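Local structure of ABC transporter substrate-binding protein-branched chain amino acid transport (Streptococcus pneumoniae, 4GNR) at residues Ala21-Ala26 with Pro203-Glu208; Asn207-Ile212 with Glu234-Gln239; Gly230-Glu235 with Ile248-Gly253; Gly253-Val258 with Thr334-Thr339; Phe282-Tyr287 with Gly318-Thr323. The protein binds isoleucine between its two lobes and probably delivers branched-chain amino acids to an ABC transporter for uptake. One frame throughout, in Å; residues are numbered along the deposited sequence. Where two conformers were deposited one is given.

Overall arrangement
The five contacts illustrate how a two-lobed binding protein encloses a small ligand. Contact 1 joins helix 21-40 of one lobe to the start of helix 206-218 in the other, and both it and contact 5 touch the bound isoleucine, their centres about 18 Å apart. Gly230 of contact 3 touches it too, and its O lies 2.6 Å from Tyr23 OH of contact 1. Contact 2 shares Asn207 and Glu208 with contact 1 and Glu234 and Glu235 with contact 3, about 8 and 10 Å away between centres. Contacts 3 and 4 meet at Gly253 and on neighbouring strands. Phe254 of contact 4 packs on contact 5, Phe254 CD1 lying 3.8 Å from Ala284 CB.

Contact 1. Residues Ala21-Ala26 with Pro203-Glu208; sequences AAYGTA and PGYYNE. With ILE (isoleucine), chain B.
Tyr23, Tyr205 and Tyr206 form an aromatic cluster between the first turn of helix 21-40 and the start of helix 206-218. Tyr206 meets Tyr23 edge-to-face, its CD2 edge lying 3.3 Å from Tyr23 CZ, with the ring planes at 85°. The CG of Tyr206 sits between its backbone N and carbonyl carbon (chi1 68°), which carries the ring across to the other helix. There Tyr206 OH accepts a nearly straight hydrogen bond from Ala22 N, 2.9 Å long at 168°, and Ala22 CB covers one face of the same ring. In return, Tyr206 N donates to Tyr23 OH at 3.0 Å through a more bent bond. Tyr23 OH is also hydrogen-bonded to Gly230 O, so two backbone groups hold the phenol end.

The face of Tyr23 opposite Tyr206 receives CD1 of the bound isoleucine, 3.6 Å from Tyr23 CG. The side chain of Tyr205, the N-cap residue of helix 206-218, runs at about a right angle to that of Tyr23, the ring pair being oblique, and directs its OH to the ligand carboxylate, donating a 2.6 Å hydrogen bond to isoleucine O. One tyrosine thus packs on the hydrophobic end of the amino acid while another binds its acid group. Around this pocket, Tyr156 of helix 155-167 stacks on Tyr205, Phe282 of helix 281-297 meets Tyr23, and helix 234-240 packs against Ala22 and Tyr206 through Glu235.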
# COMPACT_ATOMS: atom_id res chain seq x y z
N ALA A 21 -5.19 -1.41 10.39
CA ALA A 21 -5.65 -0.03 10.63
C ALA A 21 -4.68 1.06 10.20
O ALA A 21 -5.11 2.12 9.77
CB ALA A 21 -6.01 0.15 12.12
N ALA A 22 -3.39 0.82 10.39
CA ALA A 22 -2.45 1.88 10.02
C ALA A 22 -2.56 2.22 8.54
O ALA A 22 -2.40 3.39 8.15
CB ALA A 22 -1.01 1.50 10.35
N TYR A 23 -2.81 1.22 7.71
CA TYR A 23 -2.90 1.44 6.27
C TYR A 23 -4.20 2.16 5.90
O TYR A 23 -4.19 3.17 5.18
CB TYR A 23 -2.82 0.12 5.50
CG TYR A 23 -1.61 -0.75 5.83
CD1 TYR A 23 -0.31 -0.23 5.86
CD2 TYR A 23 -1.78 -2.11 6.04
CE1 TYR A 23 0.78 -1.05 6.10
CE2 TYR A 23 -0.69 -2.94 6.29
CZ TYR A 23 0.59 -2.41 6.31
OH TYR A 23 1.65 -3.26 6.57
N GLY A 24 -5.33 1.65 6.39
CA GLY A 24 -6.61 2.24 6.04
C GLY A 24 -6.81 3.62 6.62
O GLY A 24 -7.44 4.46 6.01
N THR A 25 -6.29 3.86 7.83
CA THR A 25 -6.41 5.18 8.45
C THR A 25 -5.59 6.23 7.66
O THR A 25 -6.04 7.36 7.44
CB THR A 25 -5.97 5.14 9.92
OG1 THR A 25 -6.85 4.25 10.63
CG2 THR A 25 -5.98 6.51 10.55
N ALA A 26 -4.40 5.83 7.21
CA ALA A 26 -3.58 6.73 6.37
C ALA A 26 -4.37 7.09 5.10
O ALA A 26 -4.38 8.23 4.65
CB ALA A 26 -2.27 6.07 6.01
N PRO A 203 8.52 -10.62 3.94
CA PRO A 203 7.25 -10.24 3.33
C PRO A 203 6.15 -10.37 4.41
O PRO A 203 5.92 -11.44 4.96
CB PRO A 203 7.08 -11.26 2.20
CG PRO A 203 8.43 -11.81 1.96
CD PRO A 203 9.05 -11.85 3.34
N GLY A 204 5.45 -9.28 4.64
CA GLY A 204 4.42 -9.22 5.66
C GLY A 204 4.01 -7.79 5.97
O GLY A 204 4.54 -6.82 5.39
N TYR A 205 3.03 -7.71 6.86
CA TYR A 205 2.43 -6.46 7.33
C TYR A 205 3.10 -5.94 8.61
O TYR A 205 3.82 -6.67 9.28
CB TYR A 205 0.93 -6.60 7.47
CG TYR A 205 0.19 -6.92 6.18
CD1 TYR A 205 0.33 -6.13 5.05
CD2 TYR A 205 -0.72 -7.95 6.12
CE1 TYR A 205 -0.41 -6.39 3.91
CE2 TYR A 205 -1.48 -8.19 4.97
CZ TYR A 205 -1.32 -7.41 3.87
OH TYR A 205 -2.09 -7.67 2.76
N TYR A 206 2.78 -4.69 8.96
CA TYR A 206 3.49 -4.01 10.02
C TYR A 206 3.39 -4.62 11.39
O TYR A 206 4.36 -4.56 12.15
CB TYR A 206 3.12 -2.51 10.09
CG TYR A 206 1.69 -2.24 10.54
CD1 TYR A 206 1.36 -2.11 11.87
CD2 TYR A 206 0.67 -2.12 9.63
CE1 TYR A 206 0.06 -1.86 12.30
CE2 TYR A 206 -0.64 -1.89 10.05
CZ TYR A 206 -0.94 -1.76 11.37
OH TYR A 206 -2.24 -1.48 11.72
N ASN A 207 2.24 -5.18 11.76
CA ASN A 207 2.10 -5.73 13.11
C ASN A 207 3.09 -6.82 13.38
O ASN A 207 3.65 -6.91 14.47
CB ASN A 207 0.67 -6.13 13.45
CG ASN A 207 -0.12 -4.97 14.05
OD1 ASN A 207 0.37 -4.29 14.96
ND2 ASN A 207 -1.35 -4.79 13.61
N GLU A 208 3.29 -7.69 12.40
CA GLU A 208 4.24 -8.78 12.53
C GLU A 208 5.67 -8.31 12.22
O GLU A 208 6.60 -8.60 12.98
CB GLU A 208 3.87 -9.97 11.66
CG GLU A 208 2.56 -10.65 12.05
CD GLU A 208 1.31 -9.79 11.81
OE1 GLU A 208 1.19 -9.19 10.73
OE2 GLU A 208 0.44 -9.79 12.72
N ILE B . 0.15 -3.77 -0.82
CA ILE B . -0.45 -4.39 0.39
C ILE B . -1.66 -5.22 -0.02
O ILE B . -2.29 -5.84 0.86
CB ILE B . -0.64 -3.39 1.57
CG1 ILE B . -1.29 -2.11 1.11
CG2 ILE B . 0.72 -2.99 2.37
CD1 ILE B . -1.57 -1.16 2.25
OXT ILE B . -1.95 -5.26 -1.23

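Contact 2. Residues Asn207-Ile212 with Glu234-Gln239; sequences NEAGKI and EEFVQQ
Two neighbouring helices on the same lobe of the binding protein, 206-218 and 234-240, meet here through Gly210 and Gln239. The CA atoms of these two residues are only 4.6 Å apart, and Gln239 CB rests 3.8 Å from the CA of Gly210, which has no side chain. The short segments have axes 7.7 Å apart at their closest and cross at -38°.

Beyond the glycine, Lys211 and Gln239 lie side by side and point the same way. Lys211 stays extended until a bend at chi4 (68°) turns its amine to the glutamine, where NZ donates a 2.8 Å hydrogen bond to Gln239 OE1. The amine stands above the amide carbonyl plane rather than on a lone pair. Lys211 NZ also donates to Asn207 O, one turn back along its own helix. Both helices belong to the layer packed on one side of the mixed sheet, in the alternating beta-alpha architecture of periplasmic binding proteins. In the conformer given, Gln239 NE2 donates a nearly straight bond of 2.9 Å to Glu235 OE2, lying almost in the amide plane, and the two bonds would together limit the rotation of the amide. On the buried side, Phe236 CE1 approaches Gly210 N at 3.7 Å and Ala209 CB at 4.0 Å, while Phe231 stacks on the Phe236 ring and Met340 of strand 335-341 also packs against this phenylalanine.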
# COMPACT_ATOMS: atom_id res chain seq x y z
N ASN A 207 2.24 -5.18 11.76
CA ASN A 207 2.10 -5.73 13.11
C ASN A 207 3.09 -6.82 13.38
O ASN A 207 3.65 -6.91 14.47
CB ASN A 207 0.67 -6.13 13.45
CG ASN A 207 -0.12 -4.97 14.05
OD1 ASN A 207 0.37 -4.29 14.96
ND2 ASN A 207 -1.35 -4.79 13.61
N GLU A 208 3.29 -7.69 12.40
CA GLU A 208 4.24 -8.78 12.53
C GLU A 208 5.67 -8.31 12.22
O GLU A 208 6.60 -8.60 12.98
CB GLU A 208 3.87 -9.97 11.66
CG GLU A 208 2.56 -10.65 12.05
CD GLU A 208 1.31 -9.79 11.81
OE1 GLU A 208 1.19 -9.19 10.73
OE2 GLU A 208 0.44 -9.79 12.72
N ALA A 209 5.85 -7.62 11.09
CA ALA A 209 7.18 -7.20 10.72
C ALA A 209 7.84 -6.34 11.79
O ALA A 209 9.03 -6.50 12.04
CB ALA A 209 7.15 -6.49 9.37
N GLY A 210 7.11 -5.42 12.38
CA GLY A 210 7.71 -4.57 13.40
C GLY A 210 8.14 -5.37 14.62
O GLY A 210 9.21 -5.14 15.21
N LYS A 211 7.30 -6.31 15.05
CA LYS A 211 7.65 -7.20 16.19
C LYS A 211 8.86 -8.09 15.84
O LYS A 211 9.70 -8.36 16.69
CB LYS A 211 6.44 -8.03 16.60
CG LYS A 211 5.31 -7.20 17.20
CD LYS A 211 4.12 -8.07 17.59
CE LYS A 211 2.91 -7.28 18.10
NZ LYS A 211 2.28 -6.47 17.02
N ILE A 212 8.93 -8.56 14.60
CA ILE A 212 10.07 -9.37 14.14
C ILE A 212 11.37 -8.55 14.25
O ILE A 212 12.38 -9.03 14.75
CB ILE A 212 9.84 -9.90 12.73
CG1 ILE A 212 8.76 -10.99 12.75
CG2 ILE A 212 11.15 -10.40 12.11
CD1 ILE A 212 8.20 -11.33 11.40
N GLU A 234 4.22 4.92 10.32
CA GLU A 234 4.81 5.06 11.65
C GLU A 234 4.44 3.93 12.61
O GLU A 234 5.09 3.76 13.64
CB GLU A 234 4.45 6.40 12.28
CG GLU A 234 2.96 6.57 12.47
CD GLU A 234 2.59 7.86 13.17
OE1 GLU A 234 3.43 8.39 13.93
OE2 GLU A 234 1.44 8.33 12.99
N GLU A 235 3.41 3.15 12.32
CA GLU A 235 3.04 2.07 13.24
C GLU A 235 4.10 0.96 13.16
O GLU A 235 4.35 0.25 14.15
CB GLU A 235 1.63 1.57 12.98
CG GLU A 235 1.18 0.61 14.02
CD GLU A 235 1.25 1.22 15.41
OE1 GLU A 235 1.08 2.46 15.53
OE2 GLU A 235 1.47 0.47 16.39
N PHE A 236 4.70 0.77 12.00
CA PHE A 236 5.79 -0.22 11.87
C PHE A 236 6.94 0.20 12.83
O PHE A 236 7.48 -0.64 13.56
CB PHE A 236 6.31 -0.24 10.43
CG PHE A 236 7.63 -0.96 10.28
CD1 PHE A 236 7.69 -2.35 10.30
CD2 PHE A 236 8.81 -0.25 10.13
CE1 PHE A 236 8.91 -2.99 10.17
CE2 PHE A 236 10.01 -0.88 10.02
CZ PHE A 236 10.07 -2.27 10.05
N VAL A 237 7.30 1.48 12.81
CA VAL A 237 8.37 1.98 13.67
C VAL A 237 7.98 1.84 15.15
O VAL A 237 8.82 1.46 15.98
CB VAL A 237 8.74 3.44 13.31
CG1 VAL A 237 9.80 3.97 14.30
CG2 VAL A 237 9.25 3.53 11.86
N GLN A 238 6.73 2.13 15.48
CA GLN A 238 6.27 1.98 16.87
C GLN A 238 6.41 0.53 17.36
O GLN A 238 6.79 0.27 18.50
CB GLN A 238 4.84 2.46 17.03
CG GLN A 238 4.76 3.97 17.05
CD GLN A 238 3.34 4.50 16.93
OE1 GLN A 238 2.37 3.74 16.96
NE2 GLN A 238 3.22 5.81 16.75
N GLN A 239 6.07 -0.43 16.50
CA GLN A 239 6.16 -1.87 16.81
C GLN A 239 7.63 -2.30 16.95
O GLN A 239 8.00 -3.05 17.86
CB GLN A 239 5.40 -2.71 15.78
CG GLN A 239 3.88 -2.48 15.76
CD GLN A 239 3.22 -2.89 17.04
OE1 GLN A 239 3.47 -3.97 17.55
NE2 GLN A 239 2.34 -2.04 17.56

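Contact 3. Residues Gly230-Glu235 with Ile248-Gly253; sequences GFNGEE and IYFISG
Asn232 reaches strand 248-252 with both ends of its amide. Its ND2 donates to Ile251 O at 2.9 Å, with the acceptor close to the amide plane and the donor in the carbonyl plane. Its OD1 lies 3.1 Å from Ser252 OG, a pairing that is not settled because Phe254 O is also within reach of that hydroxyl. ND2 makes a further hydrogen bond to Asp229 O, so backbone carbonyls from two parts of the chain hold the amide in place. The contact lies within a beta-alpha-beta unit made of strand 225-227, helix 234-240 and strand 248-252, and joins the turn that leads into the helix to the strand that follows it.

That turn also serves the ligand site: Gly230 touches the isoleucine, while its N is hydrogen-bonded to Tyr156 OH. Next to it, Phe231 directs its side chain at the strand, and its CB packs 3.5 Å from Phe250 CG. Phe250 CG lies between its own backbone N and carbonyl carbon (chi1 56°), an orientation that presents one ring face to the Phe231 backbone, whose O stands over the ring centre. The Asn232 amide stands almost perpendicular to the Phe250 ring, at 88°, with OD1 at the ring edge 3.4 Å from CE2. Outermost, Ile248 CG2 meets the edge of the Phe231 ring in its plane, 3.8 Å from CD2.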
# COMPACT_ATOMS: atom_id res chain seq x y z
N GLY A 230 4.52 -3.23 2.87
CA GLY A 230 3.91 -3.35 4.19
C GLY A 230 4.70 -2.70 5.32
O GLY A 230 4.14 -2.47 6.40
N PHE A 231 5.99 -2.42 5.13
CA PHE A 231 6.80 -1.76 6.17
C PHE A 231 6.52 -0.25 6.29
O PHE A 231 7.00 0.36 7.23
CB PHE A 231 8.30 -1.93 5.90
CG PHE A 231 8.91 -3.25 6.30
CD1 PHE A 231 8.24 -4.47 6.24
CD2 PHE A 231 10.27 -3.27 6.61
CE1 PHE A 231 8.92 -5.66 6.56
CE2 PHE A 231 10.93 -4.44 6.92
CZ PHE A 231 10.25 -5.63 6.89
N ASN A 232 5.79 0.35 5.35
CA ASN A 232 5.53 1.78 5.42
C ASN A 232 4.60 2.12 6.59
O ASN A 232 3.74 1.33 6.97
CB ASN A 232 4.90 2.28 4.12
CG ASN A 232 5.91 2.35 3.01
OD1 ASN A 232 6.61 3.35 2.86
ND2 ASN A 232 5.97 1.31 2.20
N GLY A 233 4.80 3.33 7.07
CA GLY A 233 4.01 3.93 8.13
C GLY A 233 4.70 4.01 9.48
O GLY A 233 5.59 3.23 9.80
N GLU A 234 4.22 4.92 10.32
CA GLU A 234 4.81 5.06 11.65
C GLU A 234 4.44 3.93 12.61
O GLU A 234 5.09 3.76 13.64
CB GLU A 234 4.45 6.40 12.28
CG GLU A 234 2.96 6.57 12.47
CD GLU A 234 2.59 7.86 13.17
OE1 GLU A 234 3.43 8.39 13.93
OE2 GLU A 234 1.44 8.33 12.99
N GLU A 235 3.41 3.15 12.32
CA GLU A 235 3.04 2.07 13.24
C GLU A 235 4.10 0.96 13.16
O GLU A 235 4.35 0.25 14.15
CB GLU A 235 1.63 1.57 12.98
CG GLU A 235 1.18 0.61 14.02
CD GLU A 235 1.25 1.22 15.41
OE1 GLU A 235 1.08 2.46 15.53
OE2 GLU A 235 1.47 0.47 16.39
N ILE A 248 17.25 -1.17 8.25
CA ILE A 248 15.96 -1.56 7.67
C ILE A 248 15.87 -0.94 6.27
O ILE A 248 16.22 0.22 6.06
CB ILE A 248 14.76 -1.07 8.51
CG1 ILE A 248 14.86 -1.47 9.98
CG2 ILE A 248 13.44 -1.52 7.91
CD1 ILE A 248 14.97 -2.94 10.26
N TYR A 249 15.40 -1.74 5.32
CA TYR A 249 15.22 -1.30 3.93
C TYR A 249 13.85 -1.75 3.49
O TYR A 249 13.45 -2.87 3.80
CB TYR A 249 16.28 -1.93 3.03
CG TYR A 249 17.68 -1.55 3.44
CD1 TYR A 249 18.33 -2.26 4.45
CD2 TYR A 249 18.34 -0.49 2.84
CE1 TYR A 249 19.60 -1.90 4.88
CE2 TYR A 249 19.62 -0.13 3.24
CZ TYR A 249 20.25 -0.84 4.26
OH TYR A 249 21.53 -0.50 4.68
N PHE A 250 13.11 -0.90 2.77
CA PHE A 250 11.79 -1.34 2.29
C PHE A 250 11.32 -0.51 1.10
O PHE A 250 11.73 0.63 0.88
CB PHE A 250 10.71 -1.30 3.41
CG PHE A 250 10.55 0.05 4.07
CD1 PHE A 250 11.31 0.37 5.18
CD2 PHE A 250 9.63 0.98 3.61
CE1 PHE A 250 11.17 1.59 5.80
CE2 PHE A 250 9.49 2.21 4.23
CZ PHE A 250 10.27 2.51 5.33
N ILE A 251 10.42 -1.12 0.34
CA ILE A 251 9.86 -0.50 -0.83
C ILE A 251 8.77 0.51 -0.47
O ILE A 251 7.93 0.25 0.40
CB ILE A 251 9.24 -1.56 -1.77
CG1 ILE A 251 10.35 -2.47 -2.28
CG2 ILE A 251 8.48 -0.91 -2.93
CD1 ILE A 251 9.92 -3.52 -3.23
N SER A 252 8.79 1.65 -1.16
CA SER A 252 7.77 2.66 -0.99
C SER A 252 7.41 3.24 -2.36
O SER A 252 8.19 3.22 -3.30
CB SER A 252 8.22 3.78 -0.07
OG SER A 252 7.18 4.70 0.14
N GLY A 253 6.24 3.85 -2.45
CA GLY A 253 5.78 4.51 -3.67
C GLY A 253 5.74 6.01 -3.55
O GLY A 253 5.18 6.66 -4.42

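Contact 4. Residues Gly253-Val258 with Thr334-Thr339; sequences GFSTTV and TAYMMT
Ser255 presents its CB, not its hydroxyl, to Tyr336, placing it almost exactly over the ring centre. This CH-pi contact has a CB-to-centroid distance of 3.7 Å and lies only 6° off the ring normal. The hydroxyl is used within its own loop: Ser255 OG, set anti to the backbone N (chi1 173°), accepts from Thr257 N and from Val258 N, forming an ST turn and an ST motif together. The two bonds pin the loop that leaves strand 248-252 of the mixed sheet and runs over strand 335-341, the antiparallel neighbour of that strand.

With the loop curled in this way, Val258 comes back to the same ring. In the conformer given, Val258 CG1 lies 3.3 Å from Tyr336 CE2 as the two side chains slide past each other in opposite directions. Backbone atoms of Gly253 approach the ring at its edge. Strand 344-351 adds to the packing, with Val350 against Tyr336 and Ala348 against both Ser255 and Val258.

Two waters bridge loop and strand. One is hydrogen-bonded to Tyr336 OH and accepts from Ser255 N at 2.9 Å, bridging the Ser255 backbone to the Tyr336 hydroxyl. Farther along, Met338, bent at chi2 and chi3, extends its methyl CE to 3.7 Å from Phe254 O. The other water donates to both Gly253 O and Thr334 O, the latter at 2.8 Å.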
# COMPACT_ATOMS: atom_id res chain seq x y z
N GLY A 253 6.24 3.85 -2.45
CA GLY A 253 5.78 4.51 -3.67
C GLY A 253 5.74 6.01 -3.55
O GLY A 253 5.18 6.66 -4.42
N PHE A 254 6.37 6.55 -2.52
CA PHE A 254 6.37 7.99 -2.25
C PHE A 254 7.63 8.36 -1.47
O PHE A 254 7.96 7.71 -0.49
CB PHE A 254 5.12 8.38 -1.41
CG PHE A 254 4.98 9.88 -1.13
CD1 PHE A 254 4.70 10.75 -2.17
CD2 PHE A 254 5.10 10.42 0.13
CE1 PHE A 254 4.57 12.11 -1.97
CE2 PHE A 254 4.95 11.80 0.33
CZ PHE A 254 4.71 12.63 -0.75
N SER A 255 8.31 9.39 -1.94
CA SER A 255 9.51 9.89 -1.28
C SER A 255 9.51 11.40 -1.20
O SER A 255 9.18 12.08 -2.15
CB SER A 255 10.77 9.49 -2.03
OG SER A 255 11.93 10.11 -1.47
N THR A 256 9.93 11.89 -0.04
CA THR A 256 10.06 13.34 0.24
C THR A 256 11.47 13.92 0.01
O THR A 256 11.73 15.10 0.30
CB THR A 256 9.75 13.71 1.73
OG1 THR A 256 10.82 13.29 2.58
CG2 THR A 256 8.45 13.13 2.18
N THR A 257 12.39 13.12 -0.51
CA THR A 257 13.74 13.64 -0.75
C THR A 257 14.38 13.39 -2.11
O THR A 257 15.16 14.22 -2.61
CB THR A 257 14.76 13.01 0.21
OG1 THR A 257 14.82 11.59 0.00
CG2 THR A 257 14.39 13.33 1.66
N VAL A 258 14.09 12.25 -2.70
CA VAL A 258 14.72 11.94 -3.99
C VAL A 258 13.78 12.25 -5.13
O VAL A 258 12.63 11.80 -5.15
CB VAL A 258 15.30 10.48 -4.09
CG1 VAL A 258 14.19 9.45 -4.12
CG2 VAL A 258 16.15 10.35 -5.34
N THR A 334 6.39 4.66 -9.99
CA THR A 334 7.76 4.77 -9.49
C THR A 334 7.84 4.10 -8.12
O THR A 334 6.94 4.23 -7.27
CB THR A 334 8.16 6.23 -9.37
OG1 THR A 334 8.10 6.82 -10.67
CG2 THR A 334 9.56 6.41 -8.77
N ALA A 335 8.94 3.40 -7.90
CA ALA A 335 9.21 2.75 -6.62
C ALA A 335 10.56 3.23 -6.11
O ALA A 335 11.47 3.56 -6.86
CB ALA A 335 9.21 1.23 -6.75
N TYR A 336 10.66 3.24 -4.79
CA TYR A 336 11.85 3.61 -4.07
C TYR A 336 12.19 2.55 -3.04
O TYR A 336 11.31 1.89 -2.49
CB TYR A 336 11.61 4.90 -3.24
CG TYR A 336 11.12 6.06 -4.07
CD1 TYR A 336 9.77 6.26 -4.25
CD2 TYR A 336 11.99 6.96 -4.66
CE1 TYR A 336 9.28 7.30 -5.01
CE2 TYR A 336 11.52 8.01 -5.44
CZ TYR A 336 10.15 8.17 -5.60
OH TYR A 336 9.61 9.21 -6.34
N MET A 337 13.49 2.33 -2.84
CA MET A 337 13.95 1.50 -1.73
C MET A 337 14.40 2.53 -0.68
O MET A 337 15.29 3.36 -0.94
CB MET A 337 15.09 0.57 -2.08
CG MET A 337 15.43 -0.35 -0.91
SD MET A 337 14.17 -1.58 -0.49
CE MET A 337 14.38 -2.77 -1.83
N MET A 338 13.77 2.49 0.48
CA MET A 338 14.03 3.39 1.59
C MET A 338 15.07 2.76 2.52
O MET A 338 15.02 1.58 2.79
CB MET A 338 12.73 3.62 2.40
CG MET A 338 11.53 3.97 1.55
SD MET A 338 11.64 5.56 0.74
CE MET A 338 10.60 6.55 1.80
N THR A 339 16.00 3.59 3.00
CA THR A 339 17.01 3.20 3.98
C THR A 339 16.60 3.87 5.31
O THR A 339 16.49 5.10 5.38
CB THR A 339 18.40 3.73 3.61
OG1 THR A 339 18.84 3.11 2.41
CG2 THR A 339 19.43 3.43 4.73
O HOH W 1 4.33 4.94 -6.60
O HOH W 2 7.59 10.31 -4.56

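Contact 5. Residues Phe282-Tyr287 with Gly318-Thr323; sequences FAALAY and GVTGQT. With ILE (isoleucine), chain B.
Ala284 CB meets both residues at the centre of the turn opposite it, lying 3.6 Å from Thr320 CG2 and 3.8 Å from Val319 CG1. In the conformer given, the two branches of Val319 divide their work. CG1, anti to the backbone N (chi1 172°), turns to Ala284, while CG2 reaches the Tyr287 ring, 3.4 Å from CD1, with the two side chains crossing at about a right angle. Thr320 likewise directs its CG2 methyl at the helix, and Leu285 CD2 approaches Thr320 OG1 at 3.8 Å.

At the start of the same helical segment, Phe282 faces the ligand pocket. The bound isoleucine lays its CD1 over one face of the Phe282 ring, offset toward the rim and 3.6 Å from CE1.

The turn is a type I beta turn from Gly318 to Gly321, joining the two strands of a small antiparallel hairpin, 316-318 and 321-323, that lies against helix 281-297. Gly318 N donates to Gly321 O at 2.9 Å, closing the hairpin. Polar residues outside this apolar patch set its position. Asp288, next after Tyr287 in the helix, accepts hydrogen bonds from Val319 N and Thr320 OG1, so a single carboxylate holds the turn to the helix; Lys333 also binds Thr320 OG1. Tyr287 OH is hydrogen-bonded to Glu37 of helix 21-40, and Phe267 of helix 262-275 packs against Ala284, Val319 and the Tyr287 ring.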
# COMPACT_ATOMS: atom_id res chain seq x y z
N PHE A 282 0.76 5.49 1.67
CA PHE A 282 -0.64 5.11 1.48
C PHE A 282 -1.55 6.33 1.49
O PHE A 282 -2.52 6.38 0.74
CB PHE A 282 -1.03 4.02 2.46
CG PHE A 282 -0.13 2.82 2.30
CD1 PHE A 282 -0.02 2.19 1.07
CD2 PHE A 282 0.63 2.33 3.34
CE1 PHE A 282 0.85 1.12 0.86
CE2 PHE A 282 1.49 1.23 3.15
CZ PHE A 282 1.61 0.64 1.91
N ALA A 283 -1.26 7.32 2.35
CA ALA A 283 -2.02 8.58 2.30
C ALA A 283 -1.83 9.24 0.93
O ALA A 283 -2.79 9.78 0.36
CB ALA A 283 -1.57 9.53 3.40
N ALA A 284 -0.59 9.24 0.41
CA ALA A 284 -0.30 9.86 -0.88
C ALA A 284 -1.06 9.14 -2.02
O ALA A 284 -1.67 9.79 -2.87
CB ALA A 284 1.21 9.83 -1.12
N LEU A 285 -1.01 7.81 -2.03
CA LEU A 285 -1.73 7.05 -3.06
C LEU A 285 -3.23 7.31 -2.99
O LEU A 285 -3.88 7.44 -4.02
CB LEU A 285 -1.45 5.55 -2.94
CG LEU A 285 -0.07 5.09 -3.42
CD1 LEU A 285 0.25 3.70 -2.90
CD2 LEU A 285 0.04 5.12 -4.95
N ALA A 286 -3.79 7.37 -1.78
CA ALA A 286 -5.24 7.58 -1.62
C ALA A 286 -5.67 8.98 -2.08
O ALA A 286 -6.74 9.15 -2.67
CB ALA A 286 -5.66 7.33 -0.20
N TYR A 287 -4.83 9.97 -1.80
CA TYR A 287 -5.06 11.35 -2.24
C TYR A 287 -5.16 11.35 -3.78
O TYR A 287 -6.08 11.94 -4.37
CB TYR A 287 -3.93 12.23 -1.72
CG TYR A 287 -4.02 13.69 -2.05
CD1 TYR A 287 -3.45 14.19 -3.21
CD2 TYR A 287 -4.61 14.60 -1.17
CE1 TYR A 287 -3.46 15.55 -3.49
CE2 TYR A 287 -4.62 15.97 -1.43
CZ TYR A 287 -4.04 16.43 -2.59
OH TYR A 287 -3.98 17.77 -2.88
N GLY A 318 0.08 13.35 -10.40
CA GLY A 318 -0.31 13.52 -9.01
C GLY A 318 0.87 13.55 -8.07
O GLY A 318 2.03 13.74 -8.46
N VAL A 319 0.54 13.35 -6.81
CA VAL A 319 1.50 13.35 -5.72
C VAL A 319 2.52 12.22 -5.85
O VAL A 319 3.71 12.40 -5.56
CB VAL A 319 0.74 13.20 -4.37
CG1 VAL A 319 1.70 12.98 -3.21
CG2 VAL A 319 -0.15 14.42 -4.14
N THR A 320 2.04 11.09 -6.35
CA THR A 320 2.85 9.87 -6.53
C THR A 320 3.27 9.73 -8.00
O THR A 320 3.40 8.62 -8.54
CB THR A 320 2.13 8.60 -6.03
OG1 THR A 320 0.97 8.32 -6.81
CG2 THR A 320 1.76 8.73 -4.55
N GLY A 321 3.51 10.85 -8.66
CA GLY A 321 3.93 10.82 -10.05
C GLY A 321 2.76 10.57 -10.98
O GLY A 321 1.61 10.91 -10.69
N GLN A 322 3.06 9.94 -12.09
CA GLN A 322 2.03 9.72 -13.07
C GLN A 322 1.16 8.50 -12.73
O GLN A 322 1.59 7.55 -12.05
CB GLN A 322 2.67 9.45 -14.46
CG GLN A 322 1.72 9.52 -15.64
CD GLN A 322 2.37 9.16 -16.97
OE1 GLN A 322 3.05 8.13 -17.09
NE2 GLN A 322 2.09 9.94 -18.00
N THR A 323 -0.09 8.60 -13.19
CA THR A 323 -0.99 7.43 -13.28
C THR A 323 -1.41 7.35 -14.75
O THR A 323 -1.91 8.33 -15.30
CB THR A 323 -2.23 7.49 -12.39
OG1 THR A 323 -1.83 7.37 -11.03
CG2 THR A 323 -3.18 6.36 -12.69
N ILE B . 0.15 -3.77 -0.82
CA ILE B . -0.45 -4.39 0.39
C ILE B . -1.66 -5.22 -0.02
O ILE B . -2.29 -5.84 0.86
CB ILE B . -0.64 -3.39 1.57
CG1 ILE B . -1.29 -2.11 1.11
CG2 ILE B . 0.72 -2.99 2.37
CD1 ILE B . -1.57 -1.16 2.25
OXT ILE B . -1.95 -5.26 -1.23